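Local coordinates for protein dihydrophenazinedicarboxylate synthase (Burkholderia, PDB 4HMW) that catalyses FMN-dependent, oxygen-consuming oxidations in the terminal steps of phenazine antibiotic biosynthesis, at residues S99-W104 and G108-I113. Residues are numbered along the deposited sequence; the frame is centred on the assembly and turned at random.
Sequences SGLLYW and GQQIMI. With FMN (flavin mononucleotide), chain C.
Tyr103 and Gln110 form a non-hydrogen-bonded antiparallel pair, and both side chains lie on the flavin-facing side of the sheet. Gln110 NE2 donates a nearly straight hydrogen bond to FMN O2', 2.9 Å long. The Gln110 chain runs extended from a CG set between backbone N and carbonyl carbon (chi1 55°), which carries the amide out to the ribityl chain. Leu101 CD1 crosses the Gln110 amide in van der Waals contact, 3.8 Å from Gln110 OE1. The Tyr103 ring meets Gln109 O at its edge; Tyr103 CD1 is 3.2 Å from Gln109 O. At the dimethylbenzene end of the flavin, Tyr103 OH lies 3.5 Å from FMN C7M. Trp104, Gln109, Leu102, Ile111 and Ile113 occupy the other face. There Gln109 OE1 lies in the plane of the Trp104 ring at its edge, 3.4 Å from Trp104 CE3, with the amide turned 70° from the ring; its hydrogen bond is to Thr107 OG1. Ile111 CD1 packs against Trp104 CH2 at 3.9 Å. The two strands are a beta hairpin of the FMN-binding split barrel, closed by a G1 bulge in which Gly108 and Gln109 both face Trp104. Backbone bonds pair Gly100 with Ile113 and Leu102 with Ile111 in both directions. Trp104 N binds Gln109 O at 2.8 Å; the return bond is weak. Helix 30-43 covers Trp104 and Ile111. The second subunit supplies much of the flavin site: its Val67 N bonds Gln110 OE1, and its Glu48 OE1 bonds Tyr103 OH.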
loop_
_atom_site.group_PDB
_atom_site.type_symbol
_atom_site.label_atom_id
_atom_site.label_comp_id
_atom_site.label_asym_id
_atom_site.label_seq_id
_atom_site.Cartn_x
_atom_site.Cartn_y
_atom_site.Cartn_z
ATOM N N SER B 99 8.184 0.117 -4.311
ATOM C CA SER B 99 8.039 0.504 -2.906
ATOM C C SER B 99 7.026 -0.412 -2.282
ATOM O O SER B 99 6.011 -0.708 -2.888
ATOM C CB SER B 99 7.567 1.954 -2.808
ATOM O OG SER B 99 7.453 2.342 -1.451
ATOM N N GLY B 100 7.307 -0.867 -1.072
ATOM C CA GLY B 100 6.372 -1.712 -0.361
ATOM C C GLY B 100 5.992 -1.081 0.964
ATOM O O GLY B 100 6.829 -0.486 1.593
ATOM N N LEU B 101 4.730 -1.220 1.376
ATOM C CA LEU B 101 4.276 -0.643 2.633
ATOM C C LEU B 101 3.612 -1.717 3.471
ATOM O O LEU B 101 2.709 -2.409 3.002
ATOM C CB LEU B 101 3.283 0.503 2.349
ATOM C CG LEU B 101 2.805 1.280 3.591
ATOM C CD1 LEU B 101 3.969 2.060 4.163
ATOM C CD2 LEU B 101 1.632 2.215 3.235
ATOM N N LEU B 102 4.049 -1.842 4.717
ATOM C CA LEU B 102 3.371 -2.677 5.734
ATOM C C LEU B 102 2.655 -1.757 6.689
ATOM O O LEU B 102 3.179 -0.695 7.036
ATOM C CB LEU B 102 4.396 -3.493 6.532
ATOM C CG LEU B 102 5.241 -4.495 5.770
ATOM C CD1 LEU B 102 6.361 -5.150 6.630
ATOM C CD2 LEU B 102 4.323 -5.551 5.180
ATOM N N TYR B 103 1.457 -2.145 7.116
ATOM C CA TYR B 103 0.716 -1.343 8.075
ATOM C C TYR B 103 -0.047 -2.260 8.969
ATOM O O TYR B 103 -0.870 -3.064 8.502
ATOM C CB TYR B 103 -0.245 -0.316 7.422
ATOM C CG TYR B 103 -1.162 0.355 8.429
ATOM C CD1 TYR B 103 -0.630 0.907 9.588
ATOM C CD2 TYR B 103 -2.543 0.492 8.197
ATOM C CE1 TYR B 103 -1.447 1.523 10.530
ATOM C CE2 TYR B 103 -3.379 1.114 9.137
ATOM C CZ TYR B 103 -2.820 1.618 10.298
ATOM O OH TYR B 103 -3.616 2.204 11.247
ATOM N N TRP B 104 0.219 -2.112 10.260
ATOM C CA TRP B 104 -0.353 -2.966 11.303
ATOM C C TRP B 104 -1.276 -2.148 12.202
ATOM O O TRP B 104 -0.820 -1.406 13.064
ATOM C CB TRP B 104 0.771 -3.582 12.117
ATOM C CG TRP B 104 1.764 -4.339 11.295
ATOM C CD1 TRP B 104 1.548 -4.990 10.107
ATOM C CD2 TRP B 104 3.158 -4.512 11.599
ATOM N NE1 TRP B 104 2.728 -5.564 9.657
ATOM C CE2 TRP B 104 3.734 -5.280 10.552
ATOM C CE3 TRP B 104 3.979 -4.068 12.637
ATOM C CZ2 TRP B 104 5.079 -5.623 10.536
ATOM C CZ3 TRP B 104 5.324 -4.416 12.627
ATOM C CH2 TRP B 104 5.873 -5.155 11.560
ATOM N N GLY B 108 -0.348 0.236 15.537
ATOM C CA GLY B 108 -0.096 1.546 15.021
ATOM C C GLY B 108 1.275 1.693 14.406
ATOM O O GLY B 108 1.952 2.710 14.622
ATOM N N GLN B 109 1.674 0.726 13.575
ATOM C CA GLN B 109 3.007 0.783 12.957
ATOM C C GLN B 109 2.930 0.654 11.448
ATOM O O GLN B 109 2.124 -0.095 10.904
ATOM C CB GLN B 109 3.936 -0.344 13.507
ATOM C CG GLN B 109 4.362 -0.135 14.942
ATOM C CD GLN B 109 5.043 -1.374 15.499
ATOM O OE1 GLN B 109 4.459 -2.459 15.568
ATOM N NE2 GLN B 109 6.275 -1.219 15.929
ATOM N N GLN B 110 3.771 1.408 10.772
ATOM C CA GLN B 110 3.925 1.198 9.338
ATOM C C GLN B 110 5.428 1.109 9.015
ATOM O O GLN B 110 6.270 1.643 9.725
ATOM C CB GLN B 110 3.171 2.226 8.462
ATOM C CG GLN B 110 3.472 3.581 8.705
ATOM C CD GLN B 110 2.698 4.622 7.841
ATOM O OE1 GLN B 110 2.415 4.444 6.654
ATOM N NE2 GLN B 110 2.416 5.751 8.464
ATOM N N ILE B 111 5.738 0.368 7.955
ATOM C CA ILE B 111 7.095 0.296 7.461
ATOM C C ILE B 111 7.073 0.474 5.969
ATOM O O ILE B 111 6.352 -0.213 5.258
ATOM C CB ILE B 111 7.788 -1.057 7.775
ATOM C CG1 ILE B 111 7.664 -1.405 9.263
ATOM C CG2 ILE B 111 9.251 -0.985 7.366
ATOM C CD1 ILE B 111 8.275 -2.803 9.615
ATOM N N MET B 112 7.875 1.405 5.491
ATOM C CA MET B 112 7.988 1.686 4.059
ATOM C C MET B 112 9.336 1.190 3.594
ATOM O O MET B 112 10.343 1.505 4.218
ATOM C CB MET B 112 7.940 3.171 3.792
ATOM C CG MET B 112 8.075 3.495 2.325
ATOM S SD MET B 112 8.446 5.204 1.929
ATOM C CE MET B 112 10.217 5.213 2.257
ATOM N N ILE B 113 9.347 0.421 2.505
ATOM C CA ILE B 113 10.569 -0.157 1.944
ATOM C C ILE B 113 10.626 0.280 0.504
ATOM O O ILE B 113 9.812 -0.138 -0.304
ATOM C CB ILE B 113 10.520 -1.695 2.033
ATOM C CG1 ILE B 113 10.205 -2.117 3.475
ATOM C CG2 ILE B 113 11.820 -2.367 1.567
ATOM C CD1 ILE B 113 9.687 -3.536 3.627
HETATM N N1 FMN C . -0.797 11.762 6.750
HETATM C C2 FMN C . -1.397 12.798 6.090
HETATM O O2 FMN C . -0.733 13.727 5.665
HETATM N N3 FMN C . -2.745 12.769 5.857
HETATM C C4 FMN C . -3.516 11.739 6.338
HETATM O O4 FMN C . -4.742 11.752 6.109
HETATM C C4A FMN C . -2.917 10.697 7.035
HETATM N N5 FMN C . -3.679 9.666 7.557
HETATM C C5A FMN C . -3.027 8.621 8.218
HETATM C C6 FMN C . -3.781 7.576 8.708
HETATM C C7 FMN C . -3.170 6.512 9.341
HETATM C C7M FMN C . -4.029 5.409 9.853
HETATM C C8 FMN C . -1.793 6.510 9.524
HETATM C C8M FMN C . -1.107 5.362 10.188
HETATM C C9 FMN C . -1.033 7.554 9.032
HETATM C C9A FMN C . -1.648 8.636 8.415
HETATM N N10 FMN C . -0.898 9.735 7.919
HETATM C C10 FMN C . -1.547 10.737 7.244
HETATM C "C1'" FMN C . 0.576 9.863 8.064
HETATM C "C2'" FMN C . 1.305 9.315 6.834
HETATM O "O2'" FMN C . 1.302 7.880 6.816
HETATM C "C3'" FMN C . 2.752 9.803 6.751
HETATM O "O3'" FMN C . 3.411 9.423 7.941
HETATM C "C4'" FMN C . 2.830 11.323 6.516
HETATM O "O4'" FMN C . 1.710 11.743 5.759
HETATM C "C5'" FMN C . 4.160 11.731 5.902
HETATM O "O5'" FMN C . 4.385 11.016 4.705
HETATM P P FMN C . 5.522 11.461 3.675
HETATM O O1P FMN C . 5.047 12.711 2.959
HETATM O O2P FMN C . 6.795 11.754 4.482
HETATM O O3P FMN C . 5.641 10.327 2.715
#